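Local atomic coordinates of fiber protein (Human adenovirus 16, PDB entry 3CNC), a protein that forms the trimeric receptor-binding knob at the tip of the adenovirus fiber, through which the virus probably attaches to CD46 on host cells. Residues 87-95 against 104-112; 166-174 against 186-197. All coordinates share one frame; numbering follows the deposited sequence.

Contact 1: residues 87-95 against 104-112; sequences TIDVNLAFD and LSSLKSNLN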
loop_
_atom_site.group_PDB
_atom_site.type_symbol
_atom_site.label_atom_id
_atom_site.label_comp_id
_atom_site.label_asym_id
_atom_site.label_seq_id
_atom_site.Cartn_x
_atom_site.Cartn_y
_atom_site.Cartn_z
ATOM N N THR A 87 -21.794 9.127 -2.560
ATOM C CA THR A 87 -20.651 8.947 -3.435
ATOM C C THR A 87 -20.018 10.304 -3.615
ATOM O O THR A 87 -20.662 11.239 -4.083
ATOM C CB THR A 87 -21.048 8.385 -4.822
ATOM O OG1 THR A 87 -21.550 7.049 -4.679
ATOM C CG2 THR A 87 -19.835 8.359 -5.743
ATOM N N ILE A 88 -18.757 10.405 -3.215
ATOM C CA ILE A 88 -17.996 11.639 -3.328
ATOM C C ILE A 88 -16.995 11.515 -4.475
ATOM O O ILE A 88 -16.340 10.486 -4.639
ATOM C CB ILE A 88 -17.246 11.921 -2.026
ATOM C CG1 ILE A 88 -18.257 11.991 -0.881
ATOM C CG2 ILE A 88 -16.426 13.200 -2.151
ATOM C CD1 ILE A 88 -17.626 11.977 0.476
ATOM N N ASP A 89 -16.880 12.572 -5.268
ATOM C CA ASP A 89 -15.973 12.565 -6.404
ATOM C C ASP A 89 -15.032 13.728 -6.368
ATOM O O ASP A 89 -15.416 14.841 -6.019
ATOM C CB ASP A 89 -16.741 12.643 -7.725
ATOM C CG ASP A 89 -17.382 11.335 -8.113
ATOM O OD1 ASP A 89 -16.648 10.352 -8.329
ATOM O OD2 ASP A 89 -18.622 11.291 -8.213
ATOM N N VAL A 90 -13.789 13.465 -6.734
ATOM C CA VAL A 90 -12.781 14.496 -6.822
ATOM C C VAL A 90 -12.128 14.171 -8.152
ATOM O O VAL A 90 -11.515 13.117 -8.313
ATOM C CB VAL A 90 -11.751 14.398 -5.685
ATOM C CG1 VAL A 90 -10.596 15.342 -5.951
ATOM C CG2 VAL A 90 -12.414 14.743 -4.358
ATOM N N ASN A 91 -12.292 15.059 -9.122
ATOM C CA ASN A 91 -11.719 14.826 -10.435
ATOM C C ASN A 91 -10.534 15.752 -10.630
ATOM O O ASN A 91 -10.580 16.918 -10.242
ATOM C CB ASN A 91 -12.778 15.073 -11.517
ATOM C CG ASN A 91 -14.105 14.395 -11.196
ATOM O OD1 ASN A 91 -14.158 13.194 -10.904
ATOM N ND2 ASN A 91 -15.185 15.168 -11.249
ATOM N N LEU A 92 -9.470 15.224 -11.225
ATOM C CA LEU A 92 -8.257 15.999 -11.473
ATOM C C LEU A 92 -7.855 15.925 -12.946
ATOM O O LEU A 92 -7.700 14.830 -13.511
ATOM C CB LEU A 92 -7.118 15.467 -10.599
ATOM C CG LEU A 92 -6.899 16.023 -9.187
ATOM C CD1 LEU A 92 -8.203 16.216 -8.464
ATOM C CD2 LEU A 92 -5.983 15.075 -8.425
ATOM N N ALA A 93 -7.700 17.089 -13.570
ATOM C CA ALA A 93 -7.304 17.158 -14.971
ATOM C C ALA A 93 -6.030 17.990 -15.073
ATOM O O ALA A 93 -5.948 19.084 -14.518
ATOM C CB ALA A 93 -8.427 17.781 -15.806
ATOM N N PHE A 94 -5.035 17.466 -15.783
ATOM C CA PHE A 94 -3.760 18.166 -15.916
ATOM C C PHE A 94 -3.444 18.475 -17.380
ATOM O O PHE A 94 -3.909 17.781 -18.278
ATOM C CB PHE A 94 -2.613 17.313 -15.321
ATOM C CG PHE A 94 -2.929 16.679 -13.981
ATOM C CD1 PHE A 94 -3.807 15.603 -13.885
ATOM C CD2 PHE A 94 -2.336 17.150 -12.815
ATOM C CE1 PHE A 94 -4.088 15.004 -12.641
ATOM C CE2 PHE A 94 -2.612 16.556 -11.565
ATOM C CZ PHE A 94 -3.488 15.486 -11.481
ATOM N N ASP A 95 -2.649 19.511 -17.622
ATOM C CA ASP A 95 -2.275 19.861 -18.989
ATOM C C ASP A 95 -1.034 19.043 -19.394
ATOM O O ASP A 95 -0.623 18.141 -18.668
ATOM C CB ASP A 95 -1.990 21.363 -19.108
ATOM C CG ASP A 95 -0.829 21.807 -18.244
ATOM O OD1 ASP A 95 -0.169 20.946 -17.630
ATOM O OD2 ASP A 95 -0.571 23.026 -18.177
ATOM N N LEU A 104 -11.483 22.683 -14.744
ATOM C CA LEU A 104 -11.926 21.329 -15.074
ATOM C C LEU A 104 -11.812 20.392 -13.876
ATOM O O LEU A 104 -12.409 19.312 -13.863
ATOM C CB LEU A 104 -11.096 20.751 -16.229
ATOM C CG LEU A 104 -11.324 21.217 -17.672
ATOM C CD1 LEU A 104 -10.269 20.597 -18.581
ATOM C CD2 LEU A 104 -12.725 20.828 -18.135
ATOM N N SER A 105 -11.057 20.815 -12.865
ATOM C CA SER A 105 -10.824 19.980 -11.685
ATOM C C SER A 105 -11.538 20.390 -10.403
ATOM O O SER A 105 -11.867 21.560 -10.200
ATOM C CB SER A 105 -9.320 19.918 -11.404
ATOM O OG SER A 105 -8.594 19.754 -12.614
ATOM N N SER A 106 -11.767 19.410 -9.533
ATOM C CA SER A 106 -12.399 19.669 -8.252
ATOM C C SER A 106 -11.429 20.481 -7.399
ATOM O O SER A 106 -11.860 21.274 -6.567
ATOM C CB SER A 106 -12.723 18.365 -7.537
ATOM O OG SER A 106 -13.539 17.537 -8.335
ATOM N N LEU A 107 -10.126 20.273 -7.610
ATOM C CA LEU A 107 -9.077 20.990 -6.877
ATOM C C LEU A 107 -8.885 22.378 -7.493
ATOM O O LEU A 107 -8.628 22.499 -8.689
ATOM C CB LEU A 107 -7.760 20.207 -6.937
ATOM C CG LEU A 107 -6.547 20.757 -6.178
ATOM C CD1 LEU A 107 -6.822 20.788 -4.673
ATOM C CD2 LEU A 107 -5.333 19.882 -6.486
ATOM N N LYS A 108 -8.988 23.422 -6.677
ATOM C CA LYS A 108 -8.883 24.785 -7.191
ATOM C C LYS A 108 -7.562 25.515 -7.045
ATOM O O LYS A 108 -7.448 26.670 -7.439
ATOM C CB LYS A 108 -10.005 25.645 -6.612
ATOM C CG LYS A 108 -11.390 25.071 -6.867
ATOM C CD LYS A 108 -11.652 24.853 -8.359
ATOM C CE LYS A 108 -13.048 24.269 -8.594
ATOM N NZ LYS A 108 -13.380 24.142 -10.049
ATOM N N SER A 109 -6.564 24.867 -6.464
ATOM C CA SER A 109 -5.252 25.485 -6.354
ATOM C C SER A 109 -4.276 24.444 -6.898
ATOM O O SER A 109 -4.411 23.252 -6.604
ATOM C CB SER A 109 -4.936 25.859 -4.900
ATOM O OG SER A 109 -5.303 24.828 -4.009
ATOM N N ASN A 110 -3.321 24.877 -7.715
ATOM C CA ASN A 110 -2.365 23.941 -8.302
ATOM C C ASN A 110 -1.454 23.316 -7.249
ATOM O O ASN A 110 -1.172 23.917 -6.213
ATOM C CB ASN A 110 -1.530 24.634 -9.397
ATOM C CG ASN A 110 -0.681 23.643 -10.217
ATOM O OD1 ASN A 110 -1.163 22.585 -10.644
ATOM N ND2 ASN A 110 0.582 23.996 -10.447
ATOM N N LEU A 111 -1.028 22.087 -7.517
ATOM C CA LEU A 111 -0.140 21.354 -6.626
ATOM C C LEU A 111 1.242 21.954 -6.815
ATOM O O LEU A 111 1.451 22.748 -7.724
ATOM C CB LEU A 111 -0.100 19.871 -7.020
ATOM C CG LEU A 111 -1.400 19.059 -7.011
ATOM C CD1 LEU A 111 -1.181 17.758 -7.780
ATOM C CD2 LEU A 111 -1.846 18.773 -5.574
ATOM N N ASN A 112 2.184 21.591 -5.952
ATOM C CA ASN A 112 3.543 22.080 -6.101
ATOM C C ASN A 112 4.497 21.184 -5.323
ATOM O O ASN A 112 4.064 20.220 -4.697
ATOM C CB ASN A 112 3.652 23.531 -5.645
ATOM C CG ASN A 112 4.658 24.316 -6.465
ATOM O OD1 ASN A 112 5.841 23.974 -6.517
ATOM N ND2 ASN A 112 4.193 25.373 -7.117
#
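S106 and N91 grip each other through two bonds, the tight part of this contact. The backbone N-H of N91 (atom N) points at S106 OG over 2.9 Å and almost straight (168° at the hydrogen), while S106 N returns a 2.8 Å bond to N91 O, arriving in the carbonyl plane. Because OG sits beside the serine's own backbone N (chi1 -57°), both of its polar groups can face N91. One step back along the loop, S105 OG accepts the backbone N-H of A93 at 3.0 Å and is also bonded to the carbonyl of I101. Two neighbouring serines therefore occupy the positions a partner strand would fill at this edge of strand 85-94; along its other edge the strand is paired with 185-194.

Around these bonds the packing is apolar and differs in burial. On the buried side V90 CG1 rests on S106 CB, and L92 reaches L107 CB with CD1 at 4.3 Å; L92 also touches L55, and L107 touches L53, both on strand 51-60. Farther along, L111 CD1 approaches the buried F94 ring at its edge, 4.2 Å from CE2. The solvent side holds N91, L104 and K108, all partly exposed. There the CB atoms of A93 and L104 meet at 4.0 Å, and K108 curls back so that NZ bonds S105 O and T102 O.

With the backbone N-H groups of N91 and A93 and the carbonyl of N91 all satisfied by loop groups, this part of the edge, around N91 to A93, is closed off, which probably discourages a further strand from adding there.

Contact 2: residues 166-174 against 186-197; sequences FPLKVTVTL and AMNFSWSLNAEE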
loop_
_atom_site.group_PDB
_atom_site.type_symbol
_atom_site.label_atom_id
_atom_site.label_comp_id
_atom_site.label_asym_id
_atom_site.label_seq_id
_atom_site.Cartn_x
_atom_site.Cartn_y
_atom_site.Cartn_z
ATOM N N PHE A 166 -17.151 3.058 9.245
ATOM C CA PHE A 166 -17.901 2.768 8.036
ATOM C C PHE A 166 -16.924 2.650 6.873
ATOM O O PHE A 166 -16.156 3.569 6.595
ATOM C CB PHE A 166 -18.926 3.867 7.753
ATOM C CG PHE A 166 -20.055 3.909 8.741
ATOM C CD1 PHE A 166 -19.865 4.434 10.017
ATOM C CD2 PHE A 166 -21.311 3.409 8.402
ATOM C CE1 PHE A 166 -20.905 4.464 10.942
ATOM C CE2 PHE A 166 -22.363 3.432 9.322
ATOM C CZ PHE A 166 -22.157 3.963 10.598
ATOM N N PRO A 167 -16.925 1.500 6.192
ATOM C CA PRO A 167 -16.033 1.269 5.055
ATOM C C PRO A 167 -16.417 2.111 3.837
ATOM O O PRO A 167 -17.593 2.216 3.492
ATOM C CB PRO A 167 -16.202 -0.221 4.796
ATOM C CG PRO A 167 -17.655 -0.433 5.128
ATOM C CD PRO A 167 -17.785 0.326 6.432
ATOM N N LEU A 168 -15.418 2.716 3.204
ATOM C CA LEU A 168 -15.629 3.533 2.017
ATOM C C LEU A 168 -14.908 2.881 0.839
ATOM O O LEU A 168 -13.691 2.703 0.864
ATOM C CB LEU A 168 -15.075 4.947 2.230
ATOM C CG LEU A 168 -15.619 5.760 3.409
ATOM C CD1 LEU A 168 -14.770 7.000 3.581
ATOM C CD2 LEU A 168 -17.087 6.151 3.169
ATOM N N LYS A 169 -15.664 2.514 -0.187
ATOM C CA LYS A 169 -15.082 1.904 -1.372
ATOM C C LYS A 169 -14.517 3.021 -2.236
ATOM O O LYS A 169 -15.223 3.962 -2.613
ATOM C CB LYS A 169 -16.140 1.088 -2.116
ATOM C CG LYS A 169 -16.598 -0.119 -1.303
ATOM C CD LYS A 169 -17.710 -0.917 -1.967
ATOM C CE LYS A 169 -18.089 -2.118 -1.102
ATOM N NZ LYS A 169 -19.255 -2.869 -1.643
ATOM N N VAL A 170 -13.223 2.907 -2.523
ATOM C CA VAL A 170 -12.494 3.897 -3.295
ATOM C C VAL A 170 -12.179 3.433 -4.704
ATOM O O VAL A 170 -11.718 2.309 -4.899
ATOM C CB VAL A 170 -11.159 4.213 -2.614
ATOM C CG1 VAL A 170 -10.410 5.267 -3.404
ATOM C CG2 VAL A 170 -11.403 4.644 -1.177
ATOM N N THR A 171 -12.415 4.299 -5.683
ATOM C CA THR A 171 -12.112 3.962 -7.072
ATOM C C THR A 171 -11.253 5.063 -7.642
ATOM O O THR A 171 -11.606 6.233 -7.541
ATOM C CB THR A 171 -13.358 3.880 -7.964
ATOM O OG1 THR A 171 -14.270 2.921 -7.432
ATOM C CG2 THR A 171 -12.963 3.447 -9.374
ATOM N N VAL A 172 -10.119 4.695 -8.226
ATOM C CA VAL A 172 -9.248 5.685 -8.825
ATOM C C VAL A 172 -9.264 5.439 -10.317
ATOM O O VAL A 172 -9.105 4.309 -10.762
ATOM C CB VAL A 172 -7.794 5.561 -8.325
ATOM C CG1 VAL A 172 -6.979 6.729 -8.823
ATOM C CG2 VAL A 172 -7.762 5.499 -6.823
ATOM N N THR A 173 -9.486 6.489 -11.094
ATOM C CA THR A 173 -9.485 6.344 -12.538
ATOM C C THR A 173 -8.293 7.119 -13.073
ATOM O O THR A 173 -8.111 8.286 -12.732
ATOM C CB THR A 173 -10.769 6.906 -13.172
ATOM O OG1 THR A 173 -11.913 6.338 -12.522
ATOM C CG2 THR A 173 -10.812 6.555 -14.665
ATOM N N LEU A 174 -7.471 6.470 -13.892
ATOM C CA LEU A 174 -6.299 7.140 -14.455
ATOM C C LEU A 174 -6.475 7.337 -15.970
ATOM O O LEU A 174 -6.797 6.389 -16.682
ATOM C CB LEU A 174 -5.034 6.318 -14.172
ATOM C CG LEU A 174 -4.734 5.936 -12.709
ATOM C CD1 LEU A 174 -3.539 5.007 -12.641
ATOM C CD2 LEU A 174 -4.465 7.178 -11.890
ATOM N N ALA A 186 -5.487 12.621 -16.591
ATOM C CA ALA A 186 -6.631 12.625 -15.700
ATOM C C ALA A 186 -6.409 11.675 -14.541
ATOM O O ALA A 186 -5.794 10.618 -14.698
ATOM C CB ALA A 186 -7.915 12.228 -16.457
ATOM N N MET A 187 -6.936 12.057 -13.383
ATOM C CA MET A 187 -6.841 11.246 -12.175
ATOM C C MET A 187 -8.100 11.502 -11.351
ATOM O O MET A 187 -8.253 12.568 -10.771
ATOM C CB MET A 187 -5.590 11.634 -11.385
ATOM C CG MET A 187 -5.313 10.752 -10.179
ATOM S SD MET A 187 -3.627 10.990 -9.559
ATOM C CE MET A 187 -3.879 12.160 -8.332
ATOM N N ASN A 188 -9.006 10.535 -11.306
ATOM C CA ASN A 188 -10.245 10.710 -10.555
ATOM C C ASN A 188 -10.376 9.780 -9.369
ATOM O O ASN A 188 -10.003 8.606 -9.434
ATOM C CB ASN A 188 -11.465 10.520 -11.463
ATOM C CG ASN A 188 -11.482 11.496 -12.609
ATOM O OD1 ASN A 188 -10.805 12.522 -12.567
ATOM N ND2 ASN A 188 -12.262 11.195 -13.638
ATOM N N PHE A 189 -10.909 10.317 -8.280
ATOM C CA PHE A 189 -11.118 9.531 -7.082
ATOM C C PHE A 189 -12.581 9.643 -6.697
ATOM O O PHE A 189 -13.197 10.698 -6.872
ATOM C CB PHE A 189 -10.288 10.061 -5.914
ATOM C CG PHE A 189 -8.825 10.141 -6.188
ATOM C CD1 PHE A 189 -8.293 11.230 -6.860
ATOM C CD2 PHE A 189 -7.972 9.133 -5.749
ATOM C CE1 PHE A 189 -6.924 11.324 -7.094
ATOM C CE2 PHE A 189 -6.594 9.209 -5.973
ATOM C CZ PHE A 189 -6.066 10.302 -6.645
ATOM N N SER A 190 -13.133 8.548 -6.197
ATOM C CA SER A 190 -14.505 8.539 -5.725
ATOM C C SER A 190 -14.568 7.603 -4.518
ATOM O O SER A 190 -13.971 6.525 -4.528
ATOM C CB SER A 190 -15.492 8.082 -6.819
ATOM O OG SER A 190 -15.372 6.708 -7.130
ATOM N N TRP A 191 -15.259 8.053 -3.474
ATOM C CA TRP A 191 -15.440 7.288 -2.245
ATOM C C TRP A 191 -16.904 6.906 -2.206
ATOM O O TRP A 191 -17.767 7.739 -2.461
ATOM C CB TRP A 191 -15.135 8.146 -1.019
ATOM C CG TRP A 191 -13.708 8.532 -0.866
ATOM C CD1 TRP A 191 -12.816 8.016 0.021
ATOM C CD2 TRP A 191 -13.024 9.581 -1.564
ATOM N NE1 TRP A 191 -11.620 8.683 -0.067
ATOM C CE2 TRP A 191 -11.716 9.649 -1.032
ATOM C CE3 TRP A 191 -13.389 10.472 -2.585
ATOM C CZ2 TRP A 191 -10.766 10.577 -1.482
ATOM C CZ3 TRP A 191 -12.441 11.402 -3.037
ATOM C CH2 TRP A 191 -11.144 11.444 -2.482
ATOM N N SER A 192 -17.192 5.658 -1.873
ATOM C CA SER A 192 -18.578 5.229 -1.838
ATOM C C SER A 192 -19.032 4.684 -0.492
ATOM O O SER A 192 -18.453 3.733 0.037
ATOM C CB SER A 192 -18.815 4.181 -2.922
ATOM O OG SER A 192 -20.147 3.718 -2.888
ATOM N N LEU A 193 -20.076 5.301 0.050
ATOM C CA LEU A 193 -20.660 4.886 1.317
ATOM C C LEU A 193 -21.979 4.206 1.005
ATOM O O LEU A 193 -22.886 4.837 0.470
ATOM C CB LEU A 193 -20.929 6.096 2.213
ATOM C CG LEU A 193 -21.724 5.807 3.495
ATOM C CD1 LEU A 193 -20.923 4.882 4.402
ATOM C CD2 LEU A 193 -22.052 7.119 4.220
ATOM N N ASN A 194 -22.082 2.921 1.318
ATOM C CA ASN A 194 -23.307 2.170 1.078
ATOM C C ASN A 194 -23.613 1.304 2.304
ATOM O O ASN A 194 -23.375 0.094 2.309
ATOM C CB ASN A 194 -23.154 1.292 -0.162
ATOM C CG ASN A 194 -24.436 0.551 -0.513
ATOM O OD1 ASN A 194 -25.499 1.162 -0.644
ATOM N ND2 ASN A 194 -24.340 -0.768 -0.670
ATOM N N ALA A 195 -24.155 1.928 3.343
ATOM C CA ALA A 195 -24.444 1.208 4.572
ATOM C C ALA A 195 -25.923 1.046 4.904
ATOM O O ALA A 195 -26.797 1.602 4.238
ATOM C CB ALA A 195 -23.736 1.887 5.719
ATOM N N GLU A 196 -26.180 0.262 5.948
ATOM C CA GLU A 196 -27.532 -0.004 6.423
ATOM C C GLU A 196 -28.213 1.299 6.806
ATOM O O GLU A 196 -29.279 1.637 6.288
ATOM C CB GLU A 196 -27.487 -0.924 7.645
ATOM C CG GLU A 196 -27.052 -2.345 7.341
ATOM C CD GLU A 196 -28.147 -3.160 6.679
ATOM O OE1 GLU A 196 -28.695 -2.705 5.650
ATOM O OE2 GLU A 196 -28.457 -4.259 7.187
ATOM N N GLU A 197 -27.587 2.031 7.719
ATOM C CA GLU A 197 -28.144 3.296 8.170
ATOM C C GLU A 197 -27.099 4.397 8.215
ATOM O O GLU A 197 -25.911 4.134 8.397
ATOM C CB GLU A 197 -28.788 3.112 9.542
ATOM C CG GLU A 197 -27.953 2.299 10.508
ATOM C CD GLU A 197 -28.778 1.750 11.654
ATOM O OE1 GLU A 197 -29.353 2.556 12.418
ATOM O OE2 GLU A 197 -28.857 0.509 11.786
#
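N188 O receives T173 N over 2.7 Å, and the CA of V172 also leans on it at 3.1 Å in a CA-H...O contact. This belongs to the antiparallel beta hairpin of strands 165-174 and 185-194, the two middle strands of a four-stranded sheet in the knob's beta sandwich. T173-N188, T171-S190 and K169-S192 are the hydrogen-bonded pairs, each with two backbone bonds; those of T173-N188 are the straighter ones, whereas each of the other two pairs has one bond bent below 140° at the hydrogen.

Side chains split cleanly between the faces. Threonines, serines, K169 and N188 line one, where T171 CB lies 3.6 Å from S190 OG. The other is greasy and packs toward F211 and F213 of the opposing sheet. On it V172 holds CG1 anti to its backbone N (chi1 -172°) and CG2 beside that N, which lets both methyls meet F189; CG1 lies over the ring off-centre, 4.3 Å from the centroid, while M187 CE meets that ring's edge in plane. V170 runs beside W191 in the same direction, and L168 crosses the indole at an angle, CD1 nearest W191 CD1.

Past the paired region, F166 projects toward 193-197, and A195 CB lies at its ring edge, 3.9 Å from CD2.

Strands 85-94 and 185-194 are neighbours in one sheet, so the two contacts join directly even though their centres are 16 Å apart. V90 N probably bonds F189 O at 2.8 Å, and L92 O probably takes M187 N at 2.9 Å. The side chain of N188 adds to this seam: its OD1 accepts the backbone N-H of L92, while its backbone serves the hairpin of contact 2. Segment 104-112 lies against the outer edge of strand 85-94, and strands 185-194, 165-174 and 151-159 follow in order. No other chain of the trimer touches either contact, so both contacts are made within one subunit of the trimeric knob.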